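Local coordinates for protein 26S proteasome regulatory subunit RPN10 (Schizosaccharomyces pombe, PDB 2X5N) that protects ubiquitin chains against disassembly by deubiquitinating enzymes, thereby promoting protein degradation, as a regulatory subunit of the 26S proteasome, at residues R126-M131 with Q153-A158; V136-I141 with D163-V168; I9-W14 with H76-R81; G82-G87 with V113-V118. One frame throughout, in Å; residues are numbered along the deposited sequence.

Interaction 1. Residues R126-M131 with Q153-A158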
loop_
_atom_site.group_PDB
_atom_site.type_symbol
_atom_site.label_atom_id
_atom_site.label_comp_id
_atom_site.label_asym_id
_atom_site.label_seq_id
_atom_site.Cartn_x
_atom_site.Cartn_y
_atom_site.Cartn_z
ATOM N N ARG A 126 12.971 -10.608 -7.848
ATOM C CA ARG A 126 14.003 -9.600 -8.018
ATOM C C ARG A 126 13.595 -8.292 -7.344
ATOM O O ARG A 126 14.406 -7.681 -6.654
ATOM C CB ARG A 126 14.271 -9.329 -9.497
ATOM C CG ARG A 126 15.076 -10.426 -10.184
ATOM C CD ARG A 126 15.319 -10.088 -11.645
ATOM N NE ARG A 126 15.993 -11.176 -12.345
ATOM C CZ ARG A 126 16.117 -11.260 -13.665
ATOM N NH1 ARG A 126 15.607 -10.317 -14.446
ATOM N NH2 ARG A 126 16.749 -12.293 -14.205
ATOM N N LEU A 127 12.341 -7.870 -7.545
ATOM C CA LEU A 127 11.815 -6.653 -6.910
ATOM C C LEU A 127 11.965 -6.756 -5.378
ATOM O O LEU A 127 12.450 -5.826 -4.716
ATOM C CB LEU A 127 10.351 -6.432 -7.315
ATOM C CG LEU A 127 10.096 -5.847 -8.707
ATOM C CD1 LEU A 127 8.661 -6.123 -9.164
ATOM C CD2 LEU A 127 10.374 -4.347 -8.743
ATOM N N ALA A 128 11.538 -7.887 -4.825
ATOM C CA ALA A 128 11.528 -8.102 -3.385
ATOM C C ALA A 128 12.935 -8.089 -2.793
ATOM O O ALA A 128 13.184 -7.482 -1.763
ATOM C CB ALA A 128 10.850 -9.430 -3.078
ATOM N N LYS A 129 13.861 -8.776 -3.443
ATOM C CA LYS A 129 15.200 -8.878 -2.909
ATOM C C LYS A 129 15.910 -7.545 -2.994
ATOM O O LYS A 129 16.714 -7.221 -2.133
ATOM C CB LYS A 129 15.999 -9.968 -3.629
ATOM C CG LYS A 129 15.508 -11.377 -3.321
ATOM C CD LYS A 129 16.494 -12.442 -3.780
ATOM C CE LYS A 129 16.135 -13.799 -3.201
ATOM N NZ LYS A 129 17.108 -14.859 -3.576
ATOM N N ARG A 130 15.604 -6.778 -4.039
ATOM C CA ARG A 130 16.101 -5.420 -4.148
ATOM C C ARG A 130 15.556 -4.538 -3.005
ATOM O O ARG A 130 16.344 -3.807 -2.397
ATOM C CB ARG A 130 15.769 -4.823 -5.535
ATOM C CG ARG A 130 16.258 -3.399 -5.762
ATOM C CD ARG A 130 17.784 -3.313 -5.737
ATOM N NE ARG A 130 18.394 -4.052 -6.840
ATOM C CZ ARG A 130 19.705 -4.163 -7.037
ATOM N NH1 ARG A 130 20.562 -3.578 -6.212
ATOM N NH2 ARG A 130 20.157 -4.866 -8.061
ATOM N N MET A 131 14.252 -4.609 -2.696
ATOM C CA MET A 131 13.710 -3.891 -1.533
ATOM C C MET A 131 14.447 -4.281 -0.255
ATOM O O MET A 131 14.775 -3.428 0.569
ATOM C CB MET A 131 12.215 -4.172 -1.332
ATOM C CG MET A 131 11.269 -3.519 -2.347
ATOM S SD MET A 131 9.595 -3.464 -1.753
ATOM C CE MET A 131 9.717 -2.260 -0.452
ATOM N N GLN A 153 2.967 -14.323 -1.849
ATOM C CA GLN A 153 3.536 -14.892 -0.631
ATOM C C GLN A 153 5.039 -15.066 -0.809
ATOM O O GLN A 153 5.818 -14.774 0.091
ATOM C CB GLN A 153 2.878 -16.231 -0.275
ATOM C CG GLN A 153 3.427 -16.879 0.997
ATOM C CD GLN A 153 3.116 -16.088 2.252
ATOM O OE1 GLN A 153 1.956 -15.823 2.555
ATOM N NE2 GLN A 153 4.151 -15.721 2.997
ATOM N N HIS A 154 5.456 -15.538 -1.980
ATOM C CA HIS A 154 6.877 -15.678 -2.259
ATOM C C HIS A 154 7.586 -14.320 -2.282
ATOM O O HIS A 154 8.710 -14.191 -1.823
ATOM C CB HIS A 154 7.088 -16.390 -3.595
ATOM C CG HIS A 154 6.424 -17.731 -3.671
ATOM N ND1 HIS A 154 5.954 -18.266 -4.851
ATOM C CD2 HIS A 154 6.140 -18.639 -2.707
ATOM C CE1 HIS A 154 5.423 -19.452 -4.615
ATOM N NE2 HIS A 154 5.521 -19.701 -3.321
ATOM N N PHE A 155 6.920 -13.316 -2.828
ATOM C CA PHE A 155 7.429 -11.953 -2.844
ATOM C C PHE A 155 7.671 -11.445 -1.411
ATOM O O PHE A 155 8.751 -10.943 -1.076
ATOM C CB PHE A 155 6.420 -11.065 -3.574
ATOM C CG PHE A 155 6.716 -9.574 -3.482
ATOM C CD1 PHE A 155 7.527 -8.936 -4.405
ATOM C CD2 PHE A 155 6.162 -8.818 -2.470
ATOM C CE1 PHE A 155 7.783 -7.585 -4.322
ATOM C CE2 PHE A 155 6.416 -7.461 -2.378
ATOM C CZ PHE A 155 7.225 -6.846 -3.293
ATOM N N ILE A 156 6.658 -11.564 -0.566
ATOM C CA ILE A 156 6.802 -11.082 0.800
ATOM C C ILE A 156 7.903 -11.852 1.536
ATOM O O ILE A 156 8.675 -11.273 2.279
ATOM C CB ILE A 156 5.445 -11.107 1.541
ATOM C CG1 ILE A 156 4.545 -10.001 0.977
ATOM C CG2 ILE A 156 5.653 -10.869 3.031
ATOM C CD1 ILE A 156 4.980 -8.610 1.381
ATOM N N ASP A 157 7.986 -13.160 1.323
ATOM C CA ASP A 157 9.003 -13.960 1.973
ATOM C C ASP A 157 10.394 -13.498 1.551
ATOM O O ASP A 157 11.308 -13.468 2.365
ATOM C CB ASP A 157 8.841 -15.457 1.646
ATOM C CG ASP A 157 7.640 -16.077 2.314
ATOM O OD1 ASP A 157 7.196 -15.536 3.343
ATOM O OD2 ASP A 157 7.156 -17.116 1.812
ATOM N N ALA A 158 10.545 -13.101 0.285
ATOM C CA ALA A 158 11.845 -12.659 -0.227
ATOM C C ALA A 158 12.234 -11.262 0.258
ATOM O O ALA A 158 13.421 -10.941 0.358
ATOM C CB ALA A 158 11.858 -12.696 -1.745
#

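Interaction 2. Residues V136-I141 with D163-V168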
loop_
_atom_site.group_PDB
_atom_site.type_symbol
_atom_site.label_atom_id
_atom_site.label_comp_id
_atom_site.label_asym_id
_atom_site.label_seq_id
_atom_site.Cartn_x
_atom_site.Cartn_y
_atom_site.Cartn_z
ATOM N N VAL A 136 13.900 -1.482 2.741
ATOM C CA VAL A 136 12.535 -1.061 2.539
ATOM C C VAL A 136 11.558 -2.144 2.921
ATOM O O VAL A 136 11.588 -3.181 2.270
ATOM C CB VAL A 136 12.270 -0.453 1.150
ATOM C CG1 VAL A 136 10.888 0.114 1.057
ATOM C CG2 VAL A 136 13.328 0.579 0.800
ATOM N N ALA A 137 10.757 -1.935 3.953
ATOM C CA ALA A 137 9.727 -2.889 4.334
ATOM C C ALA A 137 8.510 -2.714 3.451
ATOM O O ALA A 137 8.289 -1.640 2.891
ATOM C CB ALA A 137 9.337 -2.673 5.772
ATOM N N ILE A 138 7.721 -3.772 3.326
ATOM C CA ILE A 138 6.521 -3.695 2.520
ATOM C C ILE A 138 5.424 -4.578 3.100
ATOM O O ILE A 138 5.672 -5.710 3.534
ATOM C CB ILE A 138 6.803 -4.032 1.046
ATOM C CG1 ILE A 138 5.517 -3.914 0.208
ATOM C CG2 ILE A 138 7.475 -5.400 0.911
ATOM C CD1 ILE A 138 5.745 -3.644 -1.247
ATOM N N ASP A 139 4.222 -4.023 3.099
ATOM C CA ASP A 139 2.992 -4.744 3.367
ATOM C C ASP A 139 2.134 -4.694 2.115
ATOM O O ASP A 139 2.034 -3.663 1.457
ATOM C CB ASP A 139 2.233 -4.114 4.527
ATOM C CG ASP A 139 3.064 -4.031 5.757
ATOM O OD1 ASP A 139 3.684 -5.055 6.113
ATOM O OD2 ASP A 139 3.093 -2.942 6.365
ATOM N N ILE A 140 1.513 -5.816 1.798
ATOM C CA ILE A 140 0.596 -5.877 0.667
ATOM C C ILE A 140 -0.768 -6.310 1.154
ATOM O O ILE A 140 -0.886 -7.288 1.879
ATOM C CB ILE A 140 1.076 -6.860 -0.397
ATOM C CG1 ILE A 140 2.396 -6.367 -1.009
ATOM C CG2 ILE A 140 0.029 -7.050 -1.466
ATOM C CD1 ILE A 140 3.039 -7.355 -1.965
ATOM N N ILE A 141 -1.789 -5.564 0.747
ATOM C CA ILE A 141 -3.196 -5.902 1.006
ATOM C C ILE A 141 -3.717 -6.410 -0.331
ATOM O O ILE A 141 -3.843 -5.645 -1.279
ATOM C CB ILE A 141 -3.989 -4.684 1.471
ATOM C CG1 ILE A 141 -3.422 -4.174 2.806
ATOM C CG2 ILE A 141 -5.465 -5.049 1.598
ATOM C CD1 ILE A 141 -3.779 -2.727 3.143
ATOM N N ASP A 163 10.785 -9.852 10.407
ATOM C CA ASP A 163 9.322 -9.906 10.468
ATOM C C ASP A 163 8.676 -8.540 10.230
ATOM O O ASP A 163 7.684 -8.173 10.856
ATOM C CB ASP A 163 8.859 -10.483 11.807
ATOM C CG ASP A 163 9.374 -11.894 12.038
ATOM O OD1 ASP A 163 9.158 -12.761 11.157
ATOM O OD2 ASP A 163 10.007 -12.137 13.091
ATOM N N SER A 164 9.232 -7.804 9.281
ATOM C CA SER A 164 8.792 -6.448 9.027
ATOM C C SER A 164 7.759 -6.345 7.930
ATOM O O SER A 164 7.146 -5.301 7.792
ATOM C CB SER A 164 10.011 -5.607 8.655
ATOM O OG SER A 164 10.588 -6.083 7.447
ATOM N N CYS A 165 7.629 -7.397 7.130
ATOM C CA CYS A 165 6.801 -7.375 5.937
ATOM C C CYS A 165 5.611 -8.316 6.081
ATOM O O CYS A 165 5.733 -9.375 6.689
ATOM C CB CYS A 165 7.616 -7.817 4.720
ATOM S SG CYS A 165 9.040 -6.743 4.330
ATOM N N HIS A 166 4.477 -7.960 5.481
ATOM C CA HIS A 166 3.233 -8.712 5.654
ATOM C C HIS A 166 2.438 -8.800 4.373
ATOM O O HIS A 166 2.375 -7.842 3.613
ATOM C CB HIS A 166 2.329 -8.072 6.729
ATOM C CG HIS A 166 3.045 -7.838 8.010
ATOM N ND1 HIS A 166 3.833 -6.732 8.233
ATOM C CD2 HIS A 166 3.137 -8.599 9.121
ATOM C CE1 HIS A 166 4.377 -6.818 9.434
ATOM N NE2 HIS A 166 3.963 -7.940 9.998
ATOM N N LEU A 167 1.836 -9.959 4.173
ATOM C CA LEU A 167 0.829 -10.154 3.145
ATOM C C LEU A 167 -0.501 -10.383 3.844
ATOM O O LEU A 167 -0.651 -11.339 4.622
ATOM C CB LEU A 167 1.181 -11.351 2.276
ATOM C CG LEU A 167 0.134 -11.693 1.219
ATOM C CD1 LEU A 167 -0.092 -10.568 0.241
ATOM C CD2 LEU A 167 0.564 -12.951 0.490
ATOM N N VAL A 168 -1.450 -9.497 3.575
ATOM C CA VAL A 168 -2.790 -9.569 4.147
ATOM C C VAL A 168 -3.714 -9.831 2.950
ATOM O O VAL A 168 -3.899 -8.966 2.086
ATOM C CB VAL A 168 -3.177 -8.271 4.874
ATOM C CG1 VAL A 168 -4.632 -8.311 5.366
ATOM C CG2 VAL A 168 -2.188 -7.992 6.021
#

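Interaction 3. Residues I9-W14 with H76-R81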
loop_
_atom_site.group_PDB
_atom_site.type_symbol
_atom_site.label_atom_id
_atom_site.label_comp_id
_atom_site.label_asym_id
_atom_site.label_seq_id
_atom_site.Cartn_x
_atom_site.Cartn_y
_atom_site.Cartn_z
ATOM N N ILE A 9 -2.232 2.986 -3.744
ATOM C CA ILE A 9 -3.599 2.545 -4.026
ATOM C C ILE A 9 -3.706 2.053 -5.456
ATOM O O ILE A 9 -3.069 2.578 -6.372
ATOM C CB ILE A 9 -4.664 3.636 -3.736
ATOM C CG1 ILE A 9 -4.465 4.929 -4.549
ATOM C CG2 ILE A 9 -4.689 3.911 -2.231
ATOM C CD1 ILE A 9 -5.621 5.843 -4.418
ATOM N N ASP A 10 -4.502 1.010 -5.620
ATOM C CA ASP A 10 -4.827 0.473 -6.925
ATOM C C ASP A 10 -6.059 1.224 -7.442
ATOM O O ASP A 10 -7.155 1.111 -6.879
ATOM C CB ASP A 10 -5.052 -1.041 -6.800
ATOM C CG ASP A 10 -5.217 -1.754 -8.133
ATOM O OD1 ASP A 10 -5.576 -1.113 -9.143
ATOM O OD2 ASP A 10 -4.992 -2.987 -8.147
ATOM N N ASN A 11 -5.855 2.028 -8.481
ATOM C CA ASN A 11 -6.965 2.703 -9.177
ATOM C C ASN A 11 -7.110 2.185 -10.603
ATOM O O ASN A 11 -7.467 2.950 -11.505
ATOM C CB ASN A 11 -6.798 4.222 -9.170
ATOM C CG ASN A 11 -5.582 4.674 -9.930
ATOM O OD1 ASN A 11 -4.556 4.005 -9.917
ATOM N ND2 ASN A 11 -5.672 5.846 -10.568
ATOM N N SER A 12 -6.859 0.883 -10.800
ATOM C CA SER A 12 -7.094 0.245 -12.095
ATOM C C SER A 12 -8.568 -0.072 -12.311
ATOM O O SER A 12 -9.385 -0.012 -11.386
ATOM C CB SER A 12 -6.280 -1.044 -12.235
ATOM O OG SER A 12 -6.860 -2.104 -11.506
ATOM N N GLU A 13 -8.906 -0.447 -13.547
ATOM C CA GLU A 13 -10.270 -0.809 -13.898
ATOM C C GLU A 13 -10.775 -2.020 -13.088
ATOM O O GLU A 13 -11.972 -2.177 -12.920
ATOM C CB GLU A 13 -10.403 -1.075 -15.397
ATOM C CG GLU A 13 -9.586 -2.254 -15.894
ATOM C CD GLU A 13 -9.489 -2.333 -17.393
ATOM O OE1 GLU A 13 -10.407 -1.868 -18.096
ATOM O OE2 GLU A 13 -8.481 -2.882 -17.874
ATOM N N TRP A 14 -9.858 -2.829 -12.562
ATOM C CA TRP A 14 -10.241 -3.999 -11.765
ATOM C C TRP A 14 -10.920 -3.587 -10.456
ATOM O O TRP A 14 -11.612 -4.377 -9.830
ATOM C CB TRP A 14 -9.004 -4.853 -11.473
ATOM C CG TRP A 14 -8.492 -5.526 -12.696
ATOM C CD1 TRP A 14 -7.792 -4.953 -13.718
ATOM C CD2 TRP A 14 -8.679 -6.884 -13.043
ATOM N NE1 TRP A 14 -7.536 -5.882 -14.680
ATOM C CE2 TRP A 14 -8.071 -7.080 -14.294
ATOM C CE3 TRP A 14 -9.292 -7.964 -12.413
ATOM C CZ2 TRP A 14 -8.051 -8.322 -14.928
ATOM C CZ3 TRP A 14 -9.278 -9.199 -13.049
ATOM C CH2 TRP A 14 -8.663 -9.359 -14.286
ATOM N N HIS A 76 -9.614 13.300 -4.818
ATOM C CA HIS A 76 -10.844 13.813 -5.377
ATOM C C HIS A 76 -10.700 13.905 -6.875
ATOM O O HIS A 76 -9.708 14.457 -7.371
ATOM C CB HIS A 76 -11.162 15.189 -4.824
ATOM C CG HIS A 76 -12.513 15.670 -5.232
ATOM N ND1 HIS A 76 -13.659 15.008 -4.862
ATOM C CD2 HIS A 76 -12.904 16.697 -6.021
ATOM C CE1 HIS A 76 -14.709 15.622 -5.385
ATOM N NE2 HIS A 76 -14.278 16.654 -6.089
ATOM N N ASP A 77 -11.699 13.407 -7.599
ATOM C CA ASP A 77 -11.601 13.409 -9.051
ATOM C C ASP A 77 -10.665 12.414 -9.731
ATOM O O ASP A 77 -10.406 12.518 -10.913
ATOM C CB ASP A 77 -11.714 14.796 -9.741
ATOM C CG ASP A 77 -13.062 15.475 -9.543
ATOM O OD1 ASP A 77 -14.068 14.802 -9.240
ATOM O OD2 ASP A 77 -13.107 16.712 -9.725
ATOM N N LEU A 78 -10.080 11.514 -8.933
ATOM C CA LEU A 78 -9.054 10.610 -9.436
ATOM C C LEU A 78 -9.691 9.609 -10.380
ATOM O O LEU A 78 -10.650 8.955 -10.020
ATOM C CB LEU A 78 -8.386 9.853 -8.286
ATOM C CG LEU A 78 -7.242 8.930 -8.674
ATOM C CD1 LEU A 78 -6.015 9.705 -9.087
ATOM C CD2 LEU A 78 -6.898 8.017 -7.519
ATOM N N PRO A 79 -9.147 9.473 -11.596
ATOM C CA PRO A 79 -9.586 8.345 -12.406
ATOM C C PRO A 79 -9.422 6.957 -11.847
ATOM O O PRO A 79 -8.337 6.722 -11.304
ATOM C CB PRO A 79 -9.004 8.601 -13.795
ATOM C CG PRO A 79 -8.453 10.005 -13.732
ATOM C CD PRO A 79 -8.128 10.268 -12.292
ATOM N N VAL A 80 -10.380 6.063 -12.038
ATOM C CA VAL A 80 -10.261 4.672 -11.647
ATOM C C VAL A 80 -10.565 3.891 -12.925
ATOM O O VAL A 80 -11.712 3.833 -13.371
ATOM C CB VAL A 80 -11.234 4.314 -10.505
ATOM C CG1 VAL A 80 -11.029 2.862 -10.102
ATOM C CG2 VAL A 80 -10.998 5.219 -9.292
ATOM N N ARG A 81 -9.514 3.369 -13.554
ATOM C CA ARG A 81 -9.579 2.836 -14.913
ATOM C C ARG A 81 -8.200 2.329 -15.313
ATOM O O ARG A 81 -7.229 2.521 -14.590
ATOM C CB ARG A 81 -10.012 3.941 -15.894
ATOM C CG ARG A 81 -8.979 5.063 -15.994
ATOM C CD ARG A 81 -9.393 6.154 -16.971
ATOM N NE ARG A 81 -9.705 5.625 -18.299
ATOM C CZ ARG A 81 -8.800 5.269 -19.203
ATOM N NH1 ARG A 81 -7.502 5.367 -18.941
ATOM N NH2 ARG A 81 -9.206 4.808 -20.380
#

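Interaction 4. Residues G82-G87 with V113-V118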
loop_
_atom_site.group_PDB
_atom_site.type_symbol
_atom_site.label_atom_id
_atom_site.label_comp_id
_atom_site.label_asym_id
_atom_site.label_seq_id
_atom_site.Cartn_x
_atom_site.Cartn_y
_atom_site.Cartn_z
ATOM N N GLY A 82 -8.110 1.697 -16.475
ATOM C CA GLY A 82 -6.804 1.318 -16.990
ATOM C C GLY A 82 -6.085 0.211 -16.238
ATOM O O GLY A 82 -6.674 -0.495 -15.423
ATOM N N ASN A 83 -4.813 0.032 -16.576
ATOM C CA ASN A 83 -3.997 -1.057 -16.055
ATOM C C ASN A 83 -3.238 -0.686 -14.802
ATOM O O ASN A 83 -2.865 0.476 -14.603
ATOM C CB ASN A 83 -2.927 -1.457 -17.083
ATOM C CG ASN A 83 -3.512 -1.924 -18.381
ATOM O OD1 ASN A 83 -4.540 -2.563 -18.395
ATOM N ND2 ASN A 83 -2.857 -1.595 -19.479
ATOM N N ALA A 84 -2.977 -1.693 -13.973
ATOM C CA ALA A 84 -2.121 -1.533 -12.811
ATOM C C ALA A 84 -0.689 -1.876 -13.180
ATOM O O ALA A 84 -0.440 -2.836 -13.917
ATOM C CB ALA A 84 -2.598 -2.428 -11.698
ATOM N N LYS A 85 0.239 -1.124 -12.599
ATOM C CA LYS A 85 1.663 -1.299 -12.837
ATOM C C LYS A 85 2.359 -1.461 -11.500
ATOM O O LYS A 85 2.995 -0.538 -11.001
ATOM C CB LYS A 85 2.203 -0.064 -13.545
ATOM C CG LYS A 85 1.448 0.278 -14.820
ATOM C CD LYS A 85 1.746 -0.724 -15.884
ATOM C CE LYS A 85 1.114 -0.325 -17.206
ATOM N NZ LYS A 85 1.599 -1.215 -18.295
ATOM N N PHE A 86 2.248 -2.657 -10.936
ATOM C CA PHE A 86 2.721 -2.930 -9.584
ATOM C C PHE A 86 4.223 -2.665 -9.410
ATOM O O PHE A 86 4.639 -1.904 -8.528
ATOM C CB PHE A 86 2.402 -4.372 -9.197
ATOM C CG PHE A 86 2.941 -4.755 -7.853
ATOM C CD1 PHE A 86 2.318 -4.339 -6.687
ATOM C CD2 PHE A 86 4.078 -5.541 -7.741
ATOM C CE1 PHE A 86 2.834 -4.678 -5.437
ATOM C CE2 PHE A 86 4.582 -5.897 -6.497
ATOM C CZ PHE A 86 3.956 -5.463 -5.358
ATOM N N GLY A 87 5.049 -3.275 -10.259
ATOM C CA GLY A 87 6.492 -3.119 -10.110
ATOM C C GLY A 87 6.957 -1.678 -10.321
ATOM O O GLY A 87 7.792 -1.167 -9.584
ATOM N N VAL A 113 -3.285 -4.412 -3.851
ATOM C CA VAL A 113 -3.331 -5.082 -5.132
ATOM C C VAL A 113 -4.706 -5.726 -5.291
ATOM O O VAL A 113 -5.075 -6.637 -4.549
ATOM C CB VAL A 113 -2.237 -6.165 -5.226
ATOM C CG1 VAL A 113 -2.390 -6.963 -6.548
ATOM C CG2 VAL A 113 -0.849 -5.530 -5.112
ATOM N N GLY A 114 -5.465 -5.220 -6.260
ATOM C CA GLY A 114 -6.780 -5.753 -6.604
ATOM C C GLY A 114 -6.871 -6.092 -8.069
ATOM O O GLY A 114 -7.968 -6.221 -8.619
ATOM N N SER A 115 -5.713 -6.310 -8.676
ATOM C CA SER A 115 -5.591 -6.517 -10.107
ATOM C C SER A 115 -4.458 -7.502 -10.367
ATOM O O SER A 115 -3.528 -7.614 -9.578
ATOM C CB SER A 115 -5.243 -5.203 -10.785
ATOM O OG SER A 115 -4.146 -4.631 -10.112
ATOM N N PRO A 116 -4.492 -8.185 -11.515
ATOM C CA PRO A 116 -3.357 -9.013 -11.890
ATOM C C PRO A 116 -2.003 -8.346 -11.877
ATOM O O PRO A 116 -1.917 -7.243 -12.382
ATOM C CB PRO A 116 -3.791 -9.739 -13.167
ATOM C CG PRO A 116 -5.260 -9.549 -13.237
ATOM C CD PRO A 116 -5.569 -8.249 -12.516
ATOM N N ILE A 117 -0.982 -8.951 -11.313
ATOM C CA ILE A 117 0.325 -8.296 -11.321
ATOM C C ILE A 117 0.977 -8.430 -12.695
ATOM O O ILE A 117 1.029 -9.509 -13.258
ATOM C CB ILE A 117 1.199 -8.834 -10.209
ATOM C CG1 ILE A 117 0.629 -8.348 -8.875
ATOM C CG2 ILE A 117 2.653 -8.373 -10.369
ATOM C CD1 ILE A 117 1.317 -8.887 -7.660
ATOM N N VAL A 118 1.480 -7.330 -13.248
ATOM C CA VAL A 118 2.002 -7.379 -14.599
ATOM C C VAL A 118 3.348 -8.126 -14.635
ATOM O O VAL A 118 3.595 -8.877 -15.554
ATOM C CB VAL A 118 2.100 -5.958 -15.220
ATOM C CG1 VAL A 118 3.038 -5.069 -14.420
ATOM C CG2 VAL A 118 2.527 -6.042 -16.681
HETATM O O HOH W 1 0.461 -4.734 -12.009
#

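Interaction 1. Residues R126-M131 with Q153-A158
Ala128 presses its methyl obliquely against the ring of Phe155, CB lying 3.6 Å from CD1, and the other side chains of the contact are arranged round this pair. The ring reaches its place because CG stands anti to the backbone N of Phe155 (chi1 171°), which carries the phenyl group across to helix 121-133. There Leu127 meets the ring at its edge, near the plane, with CB 4.1 Å from Phe155 CE1. Met131 comes from a third side, its SD approaching Phe155 CZ obliquely at 4.4 Å. Beside this, Ala158 and Ala128 point their methyls at each other, CB to CB at 3.7 Å, and the aliphatic root of Lys129 skirts the Ala158 methyl. Two alanines facing each other are small enough to let the local helix axes approach to 8.1 Å, and their N-to-C directions differ by only 23°. This near-parallel pair belongs to the alternating helices and strands of the von Willebrand A fold, and Phe155 also touches Ile138 and Ile140 of strand 136-143 and Ile90 of helix 86-98. His154 ND1 adds a polar tie to Glu121, at the start of helix 121-133. An alanine in place of Phe155 would probably open a gap between helix and sheet and deprive Leu127 CB, Ala128 CB and Met131 SD of the surface they share. The side chains meet through carbon and sulfur, though Ala128 CB also lies 3.3 Å from Phe155 O; with no polar bond between the two segments, their hold comes from burial and close fit.

Interaction 2. Residues V136-I141 with D163-V168
His166 and Asp139 stand side by side, pointing the same way, and ND1 donates to OD1 over 2.7 Å. The carboxylate oxygen lies in the plane of the imidazole ring, whereas ND1 approaches OD1 on its syn side, 34° out of the carboxylate plane. Asp139 has CG anti to its carbonyl carbon (chi1 -56°), which brings OD1 to the neighbouring strand, while OD2 forms a salt bridge with Arg108. With an alanine here, His166 ND1 would probably lose its acceptor and Arg108 its carboxylate partner, leaving the imidazole freer to turn. The pair is set on the parallel pairing of strands 136-143 and 166-170, the latter the outermost strand at one side of the six-stranded sheet of the von Willebrand A domain. Ile140 is held through both its backbone N-H and its carbonyl, which belong to successive peptide groups: its N donates to His166 O at 2.9 Å, and its O accepts from Val168 N at 2.8 Å in a nearly straight bond of 176°. On the opposite face from Asp139 and His166, Ile140, which has two conformers, in one of them sets CG2 3.9 Å from Leu167 CD1. Where the pairing starts, Cys165 SG replaces a carbonyl as acceptor, receiving Ile138 N at 3.4 Å.

Interaction 3. Residues I9-W14 with H76-R81
Asn11 contributes both hydrogen bonds that join the two loops, one through its side chain and one through its backbone. Its ND2 donates to Pro79 O over 2.9 Å, arriving nearly head-on to the carbonyl, although the acceptor is tilted 21° from the amide plane. With CG lodged between the backbone N and the carbonyl carbon (chi1 64°), the amide is brought round to face Pro79. The second bond runs from Arg81 N to Asn11 O, also 2.9 Å, the donor tilted from the carbonyl plane. CH···O contacts supplement these, with Val80 CA 3.3 Å from Asn11 O and Ser12 CA 3.4 Å from Arg81 O. On the same backbone side Val80 sets CG1 3.6 Å from Ser12 O, its side chain also lying against Phe25 of helix 24-42. Within residues 9-14, Asp10 OD1 accepts from both Ser12 N, in an Asx turn, and Ser12 OG; Ser12 OG in turn receives Trp14 N in an ST turn. Asp10 and Ser12 match the first two positions of the Asp-x-Ser-x-Ser sequence of metal-binding von Willebrand A domains, but Trp14 occupies the place of the last serine. The apolar contact lies at the other end: Ile9 and Leu78 reach toward each other tip to tip, CD1 to CD2 at 4.0 Å, and Leu78 crosses the Asn11 side chain at about a right angle.

Interaction 4. Residues G82-G87 with V113-V118
Ala84 and Ser115 face each other where two loops converge at the C-terminal ends of the parallel strands, the region that in metal-binding von Willebrand A domains forms the metal-ion-dependent adhesion site. The corresponding positions here are probably degenerate: Ala84 would stand for the usual threonine and Gly114 for the usual aspartate. The Ala84 methyl points at Ser115, whose OG, in one of its two conformers, is hydrogen-bonded to Asp10; for the same reason little should be read into the short approach of OG to Ala84 CB. One water spans the loops, accepting from Phe86 N at 2.9 Å and from Val118 N at 3.1 Å, while its bond to Ala84 O, 2.8 Å long, is weak. It thus takes up the peptide N-H right after Lys85, the N-cap of helix 86-98. The apolar half of the contact is centred on Phe86, whose CG is anti to the backbone N (chi1 176°), which turns the ring toward Val113 and Ile117. Val113 crosses it at about a right angle, CG2 approaching CD1 obliquely at 3.7 Å. Ile117 instead lays CD1 over one face of the ring, while its CG2 branch sits 4.1 Å from Phe86 CD2. Val118 lies by the backbone before the helix, CG1 4.2 Å from Ala84 O. In the fold this packing joins the start of helix 86-98 to helix 121-133 through Leu124, which both Phe86 and Ile117 touch, and to strand 136-143 through Ile140, which Phe86 and Val113 both meet.

Along the chain interaction 3 closes first, then interaction 4, and both precede interactions 1 and 2, whose segments alternate. All four lie in one von Willebrand A domain. Interactions 1 and 2, with centres about 10 Å apart, share the run from helix 121-133 through strand 136-143 and helix 151-159 to strand 166-170. Interaction 4, about 17 Å from interaction 2 and 11 Å from interaction 3 between centres, bridges the groups: Phe86 meets Phe155 and Ile140, while Gly82 O probably accepts from Glu13 N. Interactions 1 and 3 are about 25 Å apart between centres and do not touch. A chain of touching contacts thus runs from the helix layer to the loops at the C-terminal ends of the parallel strands.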